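Local coordinates for protein glycerol kinase, putative (Plasmodium falciparum, PDB 2W41) that probably phosphorylates glycerol to sn-glycerol 3-phosphate at the expense of ATP, as an ADP-binding member of the FGGY kinase family, at residues C270-G275 with H413-D418; F263-A268 with M407-L412; M428-D433 with S482-K487; L359-W364 with N397-S402. All blocks are in the same frame, centred on the assembly; numbering follows the deposited sequence.

Contact 1: C270-G275 with H413-D418. With ADP (adenosine-5'-diphosphate), chain N.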
loop_
_atom_site.group_PDB
_atom_site.type_symbol
_atom_site.label_atom_id
_atom_site.label_comp_id
_atom_site.label_asym_id
_atom_site.label_seq_id
_atom_site.Cartn_x
_atom_site.Cartn_y
_atom_site.Cartn_z
ATOM N N CYS B 270 19.522 5.145 20.665
ATOM C CA CYS B 270 18.287 4.611 20.077
ATOM C C CYS B 270 18.389 3.118 19.897
ATOM O O CYS B 270 19.414 2.652 19.427
ATOM C CB CYS B 270 18.010 5.284 18.736
ATOM S SG CYS B 270 16.462 4.855 17.949
ATOM N N THR B 271 17.350 2.367 20.290
ATOM C CA THR B 271 17.258 0.920 19.994
ATOM C C THR B 271 16.343 0.716 18.801
ATOM O O THR B 271 15.213 1.212 18.802
ATOM C CB THR B 271 16.737 0.132 21.188
ATOM O OG1 THR B 271 17.667 0.240 22.281
ATOM C CG2 THR B 271 16.507 -1.346 20.842
ATOM N N TYR B 272 16.818 0.010 17.767
ATOM C CA TYR B 272 15.962 -0.331 16.643
ATOM C C TYR B 272 15.689 -1.814 16.568
ATOM O O TYR B 272 16.260 -2.523 15.738
ATOM C CB TYR B 272 16.589 0.066 15.324
ATOM C CG TYR B 272 16.844 1.516 15.036
ATOM C CD1 TYR B 272 17.931 2.114 15.400
ATOM C CD2 TYR B 272 16.048 2.223 14.275
ATOM C CE1 TYR B 272 18.198 3.439 15.064
ATOM C CE2 TYR B 272 16.302 3.505 13.961
ATOM C CZ TYR B 272 17.381 4.118 14.331
ATOM O OH TYR B 272 17.621 5.435 13.983
ATOM N N GLY B 273 14.796 -2.273 17.430
ATOM C CA GLY B 273 14.300 -3.640 17.424
ATOM C C GLY B 273 12.845 -3.692 16.984
ATOM O O GLY B 273 12.385 -2.847 16.203
ATOM N N THR B 274 12.136 -4.717 17.440
ATOM C CA THR B 274 10.686 -4.743 17.369
ATOM C C THR B 274 10.124 -3.371 17.801
ATOM O O THR B 274 9.324 -2.763 17.063
ATOM C CB THR B 274 10.158 -5.887 18.205
ATOM O OG1 THR B 274 10.685 -7.069 17.640
ATOM C CG2 THR B 274 8.660 -5.991 18.128
ATOM N N GLY B 275 10.557 -2.882 18.966
ATOM C CA GLY B 275 10.264 -1.538 19.364
ATOM C C GLY B 275 11.388 -0.612 18.919
ATOM O O GLY B 275 12.560 -1.008 18.872
ATOM N N HIS B 413 24.834 15.431 19.794
ATOM C CA HIS B 413 26.282 15.106 19.792
ATOM C C HIS B 413 26.452 13.816 19.031
ATOM O O HIS B 413 27.178 13.759 18.030
ATOM C CB HIS B 413 26.920 15.003 21.221
ATOM C CG HIS B 413 27.099 16.333 21.908
ATOM N ND1 HIS B 413 27.338 17.511 21.218
ATOM C CD2 HIS B 413 27.069 16.673 23.223
ATOM C CE1 HIS B 413 27.435 18.515 22.077
ATOM N NE2 HIS B 413 27.269 18.037 23.301
ATOM N N VAL B 414 25.734 12.794 19.491
ATOM C CA VAL B 414 25.787 11.481 18.862
ATOM C C VAL B 414 24.465 10.734 19.081
ATOM O O VAL B 414 23.653 11.115 19.948
ATOM C CB VAL B 414 27.048 10.686 19.328
ATOM C CG1 VAL B 414 26.901 10.187 20.795
ATOM C CG2 VAL B 414 27.344 9.554 18.380
ATOM N N LEU B 415 24.232 9.710 18.265
ATOM C CA LEU B 415 23.169 8.742 18.492
ATOM C C LEU B 415 23.798 7.353 18.427
ATOM O O LEU B 415 24.111 6.871 17.350
ATOM C CB LEU B 415 22.006 8.892 17.480
ATOM C CG LEU B 415 20.712 8.082 17.708
ATOM C CD1 LEU B 415 20.084 8.522 18.939
ATOM C CD2 LEU B 415 19.727 8.247 16.590
ATOM N N ARG B 416 23.965 6.735 19.592
ATOM C CA ARG B 416 24.458 5.378 19.722
ATOM C C ARG B 416 23.308 4.422 19.548
ATOM O O ARG B 416 22.333 4.550 20.247
ATOM C CB ARG B 416 25.134 5.144 21.103
ATOM C CG ARG B 416 26.252 6.157 21.496
ATOM C CD ARG B 416 27.680 5.725 21.133
ATOM N NE ARG B 416 28.037 4.400 21.651
ATOM C CZ ARG B 416 29.093 3.690 21.252
ATOM N NH1 ARG B 416 29.894 4.180 20.329
ATOM N NH2 ARG B 416 29.350 2.497 21.772
ATOM N N CYS B 417 23.450 3.445 18.644
ATOM C CA CYS B 417 22.326 2.621 18.196
ATOM C C CYS B 417 22.585 1.161 18.382
ATOM O O CYS B 417 23.721 0.679 18.252
ATOM C CB CYS B 417 21.980 2.889 16.723
ATOM S SG CYS B 417 21.517 4.597 16.406
ATOM N N ASP B 418 21.523 0.441 18.695
ATOM C CA ASP B 418 21.595 -0.993 18.780
ATOM C C ASP B 418 20.284 -1.605 18.238
ATOM O O ASP B 418 19.410 -0.878 17.746
ATOM C CB ASP B 418 22.012 -1.456 20.192
ATOM C CG ASP B 418 21.177 -0.808 21.329
ATOM O OD1 ASP B 418 21.457 0.339 21.801
ATOM O OD2 ASP B 418 20.242 -1.467 21.787
HETATM P PB ADP N . 13.711 -7.363 19.666
HETATM O O1B ADP N . 14.547 -8.269 20.546
HETATM O O2B ADP N . 13.663 -5.885 20.088
HETATM O O3B ADP N . 12.353 -7.986 19.425
HETATM P PA ADP N . 15.928 -7.290 17.670
HETATM O O1A ADP N . 16.656 -6.101 18.245
HETATM O O2A ADP N . 16.518 -8.691 17.759
HETATM O O3A ADP N . 14.376 -7.357 18.173
HETATM O "O5'" ADP N . 15.689 -6.983 16.106
HETATM C "C5'" ADP N . 14.578 -7.553 15.436
HETATM C "C4'" ADP N . 13.874 -6.444 14.652
HETATM O "O4'" ADP N . 14.725 -5.978 13.604
HETATM C "C3'" ADP N . 12.648 -6.965 13.935
HETATM O "O3'" ADP N . 11.779 -5.848 13.772
HETATM C "C2'" ADP N . 13.177 -7.353 12.575
HETATM O "O2'" ADP N . 12.141 -7.486 11.597
HETATM C "C1'" ADP N . 14.137 -6.205 12.311
HETATM N N9 ADP N . 15.214 -6.452 11.303
HETATM C C8 ADP N . 16.084 -7.479 11.325
HETATM N N7 ADP N . 16.960 -7.422 10.289
HETATM C C5 ADP N . 16.668 -6.321 9.574
HETATM C C6 ADP N . 17.207 -5.670 8.355
HETATM N N6 ADP N . 18.244 -6.229 7.720
HETATM N N1 ADP N . 16.626 -4.530 7.897
HETATM C C2 ADP N . 15.558 -3.973 8.524
HETATM N N3 ADP N . 15.017 -4.504 9.649
HETATM C C4 ADP N . 15.520 -5.667 10.233
#
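Tyr272 presents the edge of its ring to the sulfur of Cys417: CE1 of Tyr272 lies 3.8 Å from SG of Cys417, and the sulfur sits almost exactly in the ring plane, a sulfur-aromatic contact made edge-on. The Tyr272 chi1 of -64°, which keeps CG beside its own backbone N, turns the ring this way and lays one face over SG of Cys270, toward the rim. Cys270 CB in turn packs on the methyl CD1 of Leu415 at 3.9 Å. The backbones run parallel as neighbouring strands of the sheet in the C-terminal domain, in the actin-like ATPase fold. Three bonds hold them: Cys270 N to Arg416 O (2.9 Å), Asp418 N to Cys270 O (3.1 Å) and a nearly straight Tyr272 N to Asp418 O (2.7 Å, 177°). On the other face of the sheet from the cysteines, the Thr271 hydroxyl OG1 lies 3.1 Å from Asp418 OD2 and is hydrogen-bonded to Lys269.

Past Tyr272 the chain turns toward strand 276-281, a hairpin whose bend meets the ADP diphosphate. Thr274 OG1 donates to O3B of ADP at 2.6 Å, whereas the bond from Thr274 N to O2B is weak; Gly319, Ser338 and Gly420 also hydrogen-bond to the nucleotide. Paired strands packed with cysteine, tyrosine and leucine thus lead into a turn that offers the beta phosphate a hydroxyl and, weakly, a backbone N-H.

Contact 2: F263-A268 with M407-L412. With EDO (1,2-ethanediol), chain V.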
loop_
_atom_site.group_PDB
_atom_site.type_symbol
_atom_site.label_atom_id
_atom_site.label_comp_id
_atom_site.label_asym_id
_atom_site.label_seq_id
_atom_site.Cartn_x
_atom_site.Cartn_y
_atom_site.Cartn_z
ATOM N N PHE B 263 27.108 9.607 28.584
ATOM C CA PHE B 263 27.370 10.253 29.910
ATOM C C PHE B 263 27.129 11.772 30.017
ATOM O O PHE B 263 26.935 12.292 31.125
ATOM C CB PHE B 263 28.776 9.918 30.432
ATOM C CG PHE B 263 28.972 8.470 30.811
ATOM C CD1 PHE B 263 28.137 7.848 31.733
ATOM C CD2 PHE B 263 30.016 7.726 30.247
ATOM C CE1 PHE B 263 28.337 6.510 32.097
ATOM C CE2 PHE B 263 30.232 6.378 30.600
ATOM C CZ PHE B 263 29.404 5.774 31.527
ATOM N N ASP B 264 27.119 12.459 28.874
ATOM C CA ASP B 264 27.045 13.918 28.810
ATOM C C ASP B 264 25.799 14.431 28.063
ATOM O O ASP B 264 25.232 13.702 27.203
ATOM C CB ASP B 264 28.287 14.485 28.073
ATOM C CG ASP B 264 29.641 13.979 28.646
ATOM O OD1 ASP B 264 29.794 13.635 29.871
ATOM O OD2 ASP B 264 30.562 13.917 27.808
ATOM N N GLU B 265 25.423 15.690 28.333
ATOM C CA GLU B 265 24.200 16.267 27.753
ATOM C C GLU B 265 24.249 16.281 26.241
ATOM O O GLU B 265 25.293 16.523 25.664
ATOM C CB GLU B 265 23.777 17.638 28.377
ATOM C CG GLU B 265 24.254 18.939 27.738
ATOM C CD GLU B 265 23.460 19.402 26.476
ATOM O OE1 GLU B 265 22.217 19.642 26.530
ATOM O OE2 GLU B 265 24.119 19.573 25.405
ATOM N N GLY B 266 23.137 15.979 25.585
ATOM C CA GLY B 266 23.108 16.004 24.118
ATOM C C GLY B 266 23.562 14.691 23.531
ATOM O O GLY B 266 23.545 14.499 22.317
ATOM N N GLU B 267 23.978 13.782 24.405
ATOM C CA GLU B 267 24.248 12.391 24.021
ATOM C C GLU B 267 23.001 11.531 24.127
ATOM O O GLU B 267 22.306 11.590 25.118
ATOM C CB GLU B 267 25.382 11.827 24.871
ATOM C CG GLU B 267 26.675 11.789 24.097
ATOM C CD GLU B 267 27.911 11.776 24.947
ATOM O OE1 GLU B 267 27.829 11.550 26.171
ATOM O OE2 GLU B 267 28.994 12.005 24.372
ATOM N N ALA B 268 22.731 10.756 23.081
ATOM C CA ALA B 268 21.466 10.015 22.926
ATOM C C ALA B 268 21.716 8.573 22.512
ATOM O O ALA B 268 22.681 8.324 21.826
ATOM C CB ALA B 268 20.557 10.707 21.887
ATOM N N MET B 407 14.949 21.037 24.654
ATOM C CA MET B 407 16.235 21.134 25.377
ATOM C C MET B 407 16.994 22.434 25.098
ATOM O O MET B 407 17.948 22.771 25.808
ATOM C CB MET B 407 17.143 19.948 25.055
ATOM C CG MET B 407 16.646 18.606 25.527
ATOM S SD MET B 407 17.655 17.266 24.834
ATOM C CE MET B 407 19.226 17.453 25.727
ATOM N N GLY B 408 16.584 23.139 24.046
ATOM C CA GLY B 408 17.181 24.383 23.661
ATOM C C GLY B 408 18.442 24.198 22.872
ATOM O O GLY B 408 19.214 25.153 22.718
ATOM N N ILE B 409 18.665 22.984 22.374
ATOM C CA ILE B 409 19.871 22.680 21.546
ATOM C C ILE B 409 19.502 22.560 20.067
ATOM O O ILE B 409 18.315 22.568 19.714
ATOM C CB ILE B 409 20.700 21.444 22.064
ATOM C CG1 ILE B 409 19.947 20.108 21.845
ATOM C CG2 ILE B 409 21.052 21.635 23.520
ATOM C CD1 ILE B 409 20.791 18.801 22.108
ATOM N N GLU B 410 20.508 22.486 19.206
ATOM C CA GLU B 410 20.274 22.473 17.773
ATOM C C GLU B 410 20.567 21.138 17.112
ATOM O O GLU B 410 20.138 20.888 16.012
ATOM C CB GLU B 410 21.102 23.584 17.100
ATOM C CG GLU B 410 20.302 24.877 16.814
ATOM C CD GLU B 410 21.096 26.167 17.120
ATOM O OE1 GLU B 410 22.363 26.111 17.197
ATOM O OE2 GLU B 410 20.437 27.238 17.274
ATOM N N MET B 411 21.303 20.277 17.781
ATOM C CA MET B 411 21.786 19.059 17.163
ATOM C C MET B 411 22.246 18.093 18.263
ATOM O O MET B 411 22.754 18.539 19.305
ATOM C CB MET B 411 22.952 19.402 16.200
ATOM C CG MET B 411 23.627 18.229 15.504
ATOM S SD MET B 411 24.695 18.750 14.159
ATOM C CE MET B 411 23.580 19.752 13.155
ATOM N N LEU B 412 22.056 16.790 18.019
ATOM C CA LEU B 412 22.619 15.726 18.853
ATOM C C LEU B 412 24.122 15.596 18.671
ATOM O O LEU B 412 24.619 15.634 17.539
ATOM C CB LEU B 412 21.961 14.397 18.480
ATOM C CG LEU B 412 20.894 13.755 19.377
ATOM C CD1 LEU B 412 20.219 14.722 20.407
ATOM C CD2 LEU B 412 19.879 13.012 18.511
HETATM C C1 EDO V . 25.823 18.199 32.716
HETATM O O1 EDO V . 25.146 19.438 33.036
HETATM C C2 EDO V . 26.090 18.120 31.205
HETATM O O2 EDO V . 27.022 17.077 30.881
#
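Gly266 and Leu412 bring the two backbones within 5.3 Å, CA to CA, where a type II beta turn from Asp264 to Glu267 meets the loop that leaves helix 381-407 through a Schellman motif at Gly408. The turn leads into strand 267-272, the loop into its parallel neighbour 414-418, and Gly266, with a phi of 87°, takes the third place of the turn, where a positive phi is expected. Its carbonyl accepts a hydrogen bond from His413 N, just ahead of the paired strands.

Between the segments the side chains meet without any direct hydrogen bond. Glu265, bent at chi2, runs alongside Met407 and Ile409, pointing the other way, in van der Waals contact: its OE1 lies 3.8 Å from Met407 CE and equally far from Ile409 CG2. Ile409 has CG1 between its backbone N and carbonyl carbon (chi1 70°), which brings CD1 to 4.2 Å from Gly266 CA. Deeper in, Leu412 packs between the sheet (Ala268, Ile280) and helix 381-407 (Val400, Thr404); its CG is 4.0 Å from Ala268 CB. Within the turn, Glu267 folds back, and its OE1 accepts Asp264 N at 2.9 Å on the anti side of the carboxylate, somewhat out of its plane.

Contact 3: M428-D433 with S482-K487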
loop_
_atom_site.group_PDB
_atom_site.type_symbol
_atom_site.label_atom_id
_atom_site.label_comp_id
_atom_site.label_asym_id
_atom_site.label_seq_id
_atom_site.Cartn_x
_atom_site.Cartn_y
_atom_site.Cartn_z
ATOM N N MET B 428 20.672 2.732 8.354
ATOM C CA MET B 428 21.373 3.576 9.346
ATOM C C MET B 428 21.777 4.883 8.731
ATOM O O MET B 428 21.611 5.938 9.331
ATOM C CB MET B 428 22.615 2.867 9.898
ATOM C CG MET B 428 22.312 1.736 10.903
ATOM S SD MET B 428 21.468 2.293 12.431
ATOM C CE MET B 428 19.767 2.147 11.927
ATOM N N GLN B 429 22.291 4.796 7.494
ATOM C CA GLN B 429 22.753 5.988 6.754
ATOM C C GLN B 429 21.658 7.014 6.477
ATOM O O GLN B 429 21.893 8.210 6.695
ATOM C CB GLN B 429 23.516 5.613 5.473
ATOM C CG GLN B 429 23.982 6.834 4.639
ATOM C CD GLN B 429 25.036 7.641 5.338
ATOM O OE1 GLN B 429 26.105 7.118 5.633
ATOM N NE2 GLN B 429 24.753 8.922 5.614
ATOM N N PHE B 430 20.487 6.555 6.019
ATOM C CA PHE B 430 19.285 7.416 5.869
ATOM C C PHE B 430 18.816 8.118 7.167
ATOM O O PHE B 430 18.342 9.289 7.135
ATOM C CB PHE B 430 18.110 6.640 5.255
ATOM C CG PHE B 430 16.915 7.522 4.909
ATOM C CD1 PHE B 430 16.915 8.300 3.746
ATOM C CD2 PHE B 430 15.810 7.601 5.765
ATOM C CE1 PHE B 430 15.837 9.143 3.434
ATOM C CE2 PHE B 430 14.701 8.470 5.458
ATOM C CZ PHE B 430 14.719 9.217 4.283
ATOM N N ASN B 431 18.917 7.426 8.296
ATOM C CA ASN B 431 18.537 8.039 9.581
ATOM C C ASN B 431 19.515 9.179 9.933
ATOM O O ASN B 431 19.155 10.229 10.428
ATOM C CB ASN B 431 18.580 6.972 10.716
ATOM C CG ASN B 431 17.300 6.198 10.860
ATOM O OD1 ASN B 431 16.468 6.535 11.647
ATOM N ND2 ASN B 431 17.151 5.161 10.097
ATOM N N SER B 432 20.784 8.930 9.706
ATOM C CA SER B 432 21.840 9.939 9.850
ATOM C C SER B 432 21.579 11.180 8.972
ATOM O O SER B 432 21.615 12.329 9.442
ATOM C CB SER B 432 23.182 9.286 9.532
ATOM O OG SER B 432 24.215 10.094 10.004
ATOM N N ASP B 433 21.252 10.945 7.706
ATOM C CA ASP B 433 20.843 12.044 6.822
ATOM C C ASP B 433 19.666 12.886 7.319
ATOM O O ASP B 433 19.777 14.125 7.410
ATOM C CB ASP B 433 20.510 11.520 5.431
ATOM C CG ASP B 433 21.716 10.937 4.702
ATOM O OD1 ASP B 433 22.886 11.160 5.106
ATOM O OD2 ASP B 433 21.474 10.246 3.694
ATOM N N SER B 482 26.182 12.496 8.390
ATOM C CA SER B 482 25.182 12.959 7.440
ATOM C C SER B 482 25.761 13.326 6.059
ATOM O O SER B 482 26.671 14.177 5.962
ATOM C CB SER B 482 24.442 14.151 8.008
ATOM O OG SER B 482 23.872 14.855 6.929
ATOM N N LYS B 483 25.212 12.692 5.011
ATOM C CA LYS B 483 25.586 12.944 3.623
ATOM C C LYS B 483 24.526 13.734 2.831
ATOM O O LYS B 483 24.599 13.817 1.618
ATOM C CB LYS B 483 25.872 11.642 2.912
ATOM C CG LYS B 483 27.112 10.925 3.308
ATOM C CD LYS B 483 26.985 9.536 2.746
ATOM C CE LYS B 483 28.170 8.666 3.097
ATOM N NZ LYS B 483 29.316 8.966 2.187
ATOM N N MET B 484 23.578 14.363 3.522
ATOM C CA MET B 484 22.463 15.070 2.887
ATOM C C MET B 484 22.516 16.552 3.206
ATOM O O MET B 484 22.687 16.946 4.357
ATOM C CB MET B 484 21.128 14.457 3.356
ATOM C CG MET B 484 19.837 15.129 2.868
ATOM S SD MET B 484 18.311 14.265 3.346
ATOM C CE MET B 484 18.430 12.699 2.520
ATOM N N ASP B 485 22.354 17.371 2.177
ATOM C CA ASP B 485 22.358 18.837 2.326
ATOM C C ASP B 485 21.044 19.320 2.933
ATOM O O ASP B 485 20.005 18.720 2.685
ATOM C CB ASP B 485 22.597 19.513 0.952
ATOM C CG ASP B 485 21.623 19.025 -0.148
ATOM O OD1 ASP B 485 20.700 19.809 -0.479
ATOM O OD2 ASP B 485 21.787 17.867 -0.681
ATOM N N ASP B 486 21.092 20.407 3.699
ATOM C CA ASP B 486 19.921 20.882 4.414
ATOM C C ASP B 486 18.752 21.253 3.546
ATOM O O ASP B 486 17.616 21.142 3.987
ATOM C CB ASP B 486 20.224 22.017 5.405
ATOM C CG ASP B 486 19.139 22.104 6.572
ATOM O OD1 ASP B 486 18.744 21.050 7.163
ATOM O OD2 ASP B 486 18.701 23.235 6.911
ATOM N N LYS B 487 19.006 21.665 2.317
ATOM C CA LYS B 487 17.908 21.957 1.374
ATOM C C LYS B 487 17.098 20.697 0.965
ATOM O O LYS B 487 15.858 20.744 0.807
ATOM C CB LYS B 487 18.436 22.686 0.115
ATOM C CG LYS B 487 17.391 23.549 -0.639
ATOM C CD LYS B 487 17.567 23.378 -2.153
ATOM C CE LYS B 487 16.780 24.395 -2.992
ATOM N NZ LYS B 487 17.143 24.275 -4.428
#
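Ser482 opens the second segment directly against Asp433, their CA atoms 4.5 Å apart, at the point where the chain passes helix 425-435 on its way from strand 476-480 to the C-terminal helix 486-504. Its CB rests near the carbonyl O of Ser432, while its OG turns back to accept a weak bond from Met484 N. The hydroxyl of Ser432 bonds to Thr437 O.

Lys483 comes next and makes the central bond, its backbone N donating to OD1 of Asp433 at 2.8 Å from the syn side, with an N-H...O angle of 159°. From the opposite face of the same carboxylate, Gln429 NE2 reaches OD1 at 3.0 Å, well above the plane. This amide also donates to His481 O, which fixes its rotation. The aliphatic part of Lys483 crosses the Gln429 amide at about a right angle, CD 3.7 Å from NE2 and CE 3.6 Å from OE1, before the ammonium leads away.

Met484 then lies across the Asp433 side chain, CB to CB 3.6 Å. A bend at chi3 (-63°) carries its CE over Asp433 CB at 3.8 Å and toward the Phe430 ring. Asp485 follows as the N-cap of helix 486-504, its OD1 accepting Lys488 N, and Asp486 forms a salt bridge with Arg489, which also binds the carbonyl of Asp433.

With two donors converging on one oxygen, Asp433 is probably stabilised as a carboxylate, and it ties the approach to the last helix to the helix that follows the ADP-binding glycines.

Contact 4: L359-W364 with N397-S402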
loop_
_atom_site.group_PDB
_atom_site.type_symbol
_atom_site.label_atom_id
_atom_site.label_comp_id
_atom_site.label_asym_id
_atom_site.label_seq_id
_atom_site.Cartn_x
_atom_site.Cartn_y
_atom_site.Cartn_z
ATOM N N LEU B 359 -0.199 7.405 15.242
ATOM C CA LEU B 359 1.026 8.206 15.364
ATOM C C LEU B 359 1.170 8.592 16.808
ATOM O O LEU B 359 0.243 9.098 17.417
ATOM C CB LEU B 359 0.999 9.470 14.480
ATOM C CG LEU B 359 1.085 9.114 12.968
ATOM C CD1 LEU B 359 0.739 10.254 12.081
ATOM C CD2 LEU B 359 2.447 8.501 12.549
ATOM N N TYR B 360 2.348 8.319 17.350
ATOM C CA TYR B 360 2.727 8.706 18.680
ATOM C C TYR B 360 3.229 10.173 18.734
ATOM O O TYR B 360 2.797 11.002 17.947
ATOM C CB TYR B 360 3.775 7.705 19.169
ATOM C CG TYR B 360 3.324 6.269 19.137
ATOM C CD1 TYR B 360 3.011 5.602 20.325
ATOM C CD2 TYR B 360 3.246 5.559 17.937
ATOM C CE1 TYR B 360 2.599 4.256 20.325
ATOM C CE2 TYR B 360 2.826 4.217 17.910
ATOM C CZ TYR B 360 2.507 3.568 19.107
ATOM O OH TYR B 360 2.106 2.239 19.130
ATOM N N ALA B 361 4.141 10.478 19.664
ATOM C CA ALA B 361 4.663 11.856 19.854
ATOM C C ALA B 361 5.384 12.355 18.607
ATOM O O ALA B 361 6.025 11.548 17.924
ATOM C CB ALA B 361 5.569 11.911 21.028
ATOM N N PRO B 362 5.278 13.665 18.265
ATOM C CA PRO B 362 4.580 14.815 18.906
ATOM C C PRO B 362 3.094 14.950 18.607
ATOM O O PRO B 362 2.382 15.641 19.310
ATOM C CB PRO B 362 5.321 16.022 18.329
ATOM C CG PRO B 362 5.814 15.550 16.990
ATOM C CD PRO B 362 5.966 14.066 17.012
ATOM N N ARG B 363 2.630 14.277 17.570
ATOM C CA ARG B 363 1.273 14.457 17.046
ATOM C C ARG B 363 0.179 13.919 17.972
ATOM O O ARG B 363 -0.869 14.551 18.116
ATOM C CB ARG B 363 1.168 13.739 15.692
ATOM C CG ARG B 363 2.422 13.838 14.809
ATOM C CD ARG B 363 2.162 14.951 13.840
ATOM N NE ARG B 363 3.128 15.043 12.754
ATOM C CZ ARG B 363 2.946 15.847 11.717
ATOM N NH1 ARG B 363 1.832 16.553 11.654
ATOM N NH2 ARG B 363 3.849 15.935 10.746
ATOM N N TRP B 364 0.449 12.748 18.559
ATOM C CA TRP B 364 -0.499 11.944 19.347
ATOM C C TRP B 364 -1.867 11.741 18.675
ATOM O O TRP B 364 -2.906 12.300 19.106
ATOM C CB TRP B 364 -0.630 12.497 20.757
ATOM C CG TRP B 364 0.624 12.373 21.540
ATOM C CD1 TRP B 364 1.473 13.407 21.944
ATOM C CD2 TRP B 364 1.197 11.165 22.048
ATOM N NE1 TRP B 364 2.509 12.891 22.665
ATOM C CE2 TRP B 364 2.376 11.521 22.743
ATOM C CE3 TRP B 364 0.838 9.812 21.975
ATOM C CZ2 TRP B 364 3.193 10.567 23.373
ATOM C CZ3 TRP B 364 1.654 8.862 22.616
ATOM C CH2 TRP B 364 2.815 9.254 23.303
ATOM N N ASN B 397 12.725 11.208 13.530
ATOM C CA ASN B 397 13.160 12.572 13.387
ATOM C C ASN B 397 12.223 13.594 14.033
ATOM O O ASN B 397 12.668 14.548 14.634
ATOM C CB ASN B 397 13.337 12.911 11.919
ATOM C CG ASN B 397 13.729 14.334 11.723
ATOM O OD1 ASN B 397 14.610 14.842 12.461
ATOM N ND2 ASN B 397 13.073 15.022 10.766
ATOM N N GLU B 398 10.921 13.385 13.929
ATOM C CA GLU B 398 9.948 14.227 14.634
ATOM C C GLU B 398 10.141 14.234 16.126
ATOM O O GLU B 398 9.970 15.264 16.773
ATOM C CB GLU B 398 8.535 13.776 14.329
ATOM C CG GLU B 398 8.148 13.995 12.865
ATOM C CD GLU B 398 6.690 14.168 12.685
ATOM O OE1 GLU B 398 6.040 14.702 13.592
ATOM O OE2 GLU B 398 6.168 13.767 11.643
ATOM N N ILE B 399 10.485 13.095 16.682
ATOM C CA ILE B 399 10.745 12.984 18.104
ATOM C C ILE B 399 12.024 13.671 18.480
ATOM O O ILE B 399 12.000 14.500 19.382
ATOM C CB ILE B 399 10.626 11.505 18.608
ATOM C CG1 ILE B 399 9.122 11.213 18.736
ATOM C CG2 ILE B 399 11.339 11.317 19.931
ATOM C CD1 ILE B 399 8.749 9.813 18.871
ATOM N N VAL B 400 13.116 13.389 17.762
ATOM C CA VAL B 400 14.360 14.124 17.966
ATOM C C VAL B 400 14.159 15.603 17.835
ATOM O O VAL B 400 14.606 16.340 18.666
ATOM C CB VAL B 400 15.475 13.702 17.010
ATOM C CG1 VAL B 400 16.660 14.659 17.127
ATOM C CG2 VAL B 400 15.927 12.257 17.303
ATOM N N ASP B 401 13.470 16.056 16.794
ATOM C CA ASP B 401 13.282 17.498 16.610
ATOM C C ASP B 401 12.416 18.129 17.717
ATOM O O ASP B 401 12.618 19.276 18.088
ATOM C CB ASP B 401 12.820 17.844 15.202
ATOM C CG ASP B 401 12.474 19.339 15.046
ATOM O OD1 ASP B 401 13.391 20.216 15.126
ATOM O OD2 ASP B 401 11.273 19.643 14.834
ATOM N N SER B 402 11.520 17.334 18.305
ATOM C CA SER B 402 10.753 17.771 19.455
ATOM C C SER B 402 11.632 17.895 20.691
ATOM O O SER B 402 11.709 18.936 21.304
ATOM C CB SER B 402 9.578 16.821 19.722
ATOM O OG SER B 402 8.736 17.300 20.788
#
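Arg363 and Glu398 cross at about a right angle, with their guanidinium and carboxylate planes 58° apart, yet they still form a side-on, two-nitrogen salt bridge. Each half of it is shaped differently. NE of Arg363 meets the syn lone pair of Glu398 OE1 at 3.0 Å, but the oxygen is tilted out of the guanidinium plane. NH2 of Arg363 has the reverse arrangement toward Glu398 OE2 at 3.3 Å: the oxygen lies in the guanidinium plane, while the nitrogen stands 37° out of the carboxylate plane. A bend at chi2 (-98°) swings the arginine over to this position, and Glu398 reaches it with a chain extended beyond CG. Trp496 of helix 486-504 donates a further bond to OE2, so both carboxylate oxygens are engaged.

The segments belong to a loop between strands 351-353 and 370-375 and to the long helix 381-407, which packs against the central sheet of the C-terminal domain through Ile399 and Val400 on Leu278. A cis peptide joins Ala361 to Pro362, and the proline ring lies crosswise to Glu398, with Pro362 CD 3.5 Å from OE1 and 3.7 Å from CB of Glu398. Next along the helix, Ile399 lays its CG1-CD1 bond alongside the carbonyl O of Ala361, CG1 at 3.2 Å and CD1 at 3.4 Å. Within the loop, the Trp364 indole stacks on the Tyr360-Ala361 peptide, with Ala361 N 3.6 Å from its plane.

Overall arrangement
All four contacts are grouped round the seven-stranded sheet and the helices that flank it, with centres about 15 to 18 Å apart. Contacts 1 and 2 share strand 267-272 and meet directly, because the loop of contact 2 feeds into strand 414-418 of contact 1; their segments interleave along the chain. Contact 4 falls within the long excursion between these strands and brings in helix 381-407, where Leu412 of contact 2 touches Val400. Contact 3 comes last in sequence, on the helix after strand 414-418, and reaches contact 1 through Tyr272 and Asn431. Sheet and helices are thereby joined into one domain, and of the four only contact 1 holds residues of the ADP pocket.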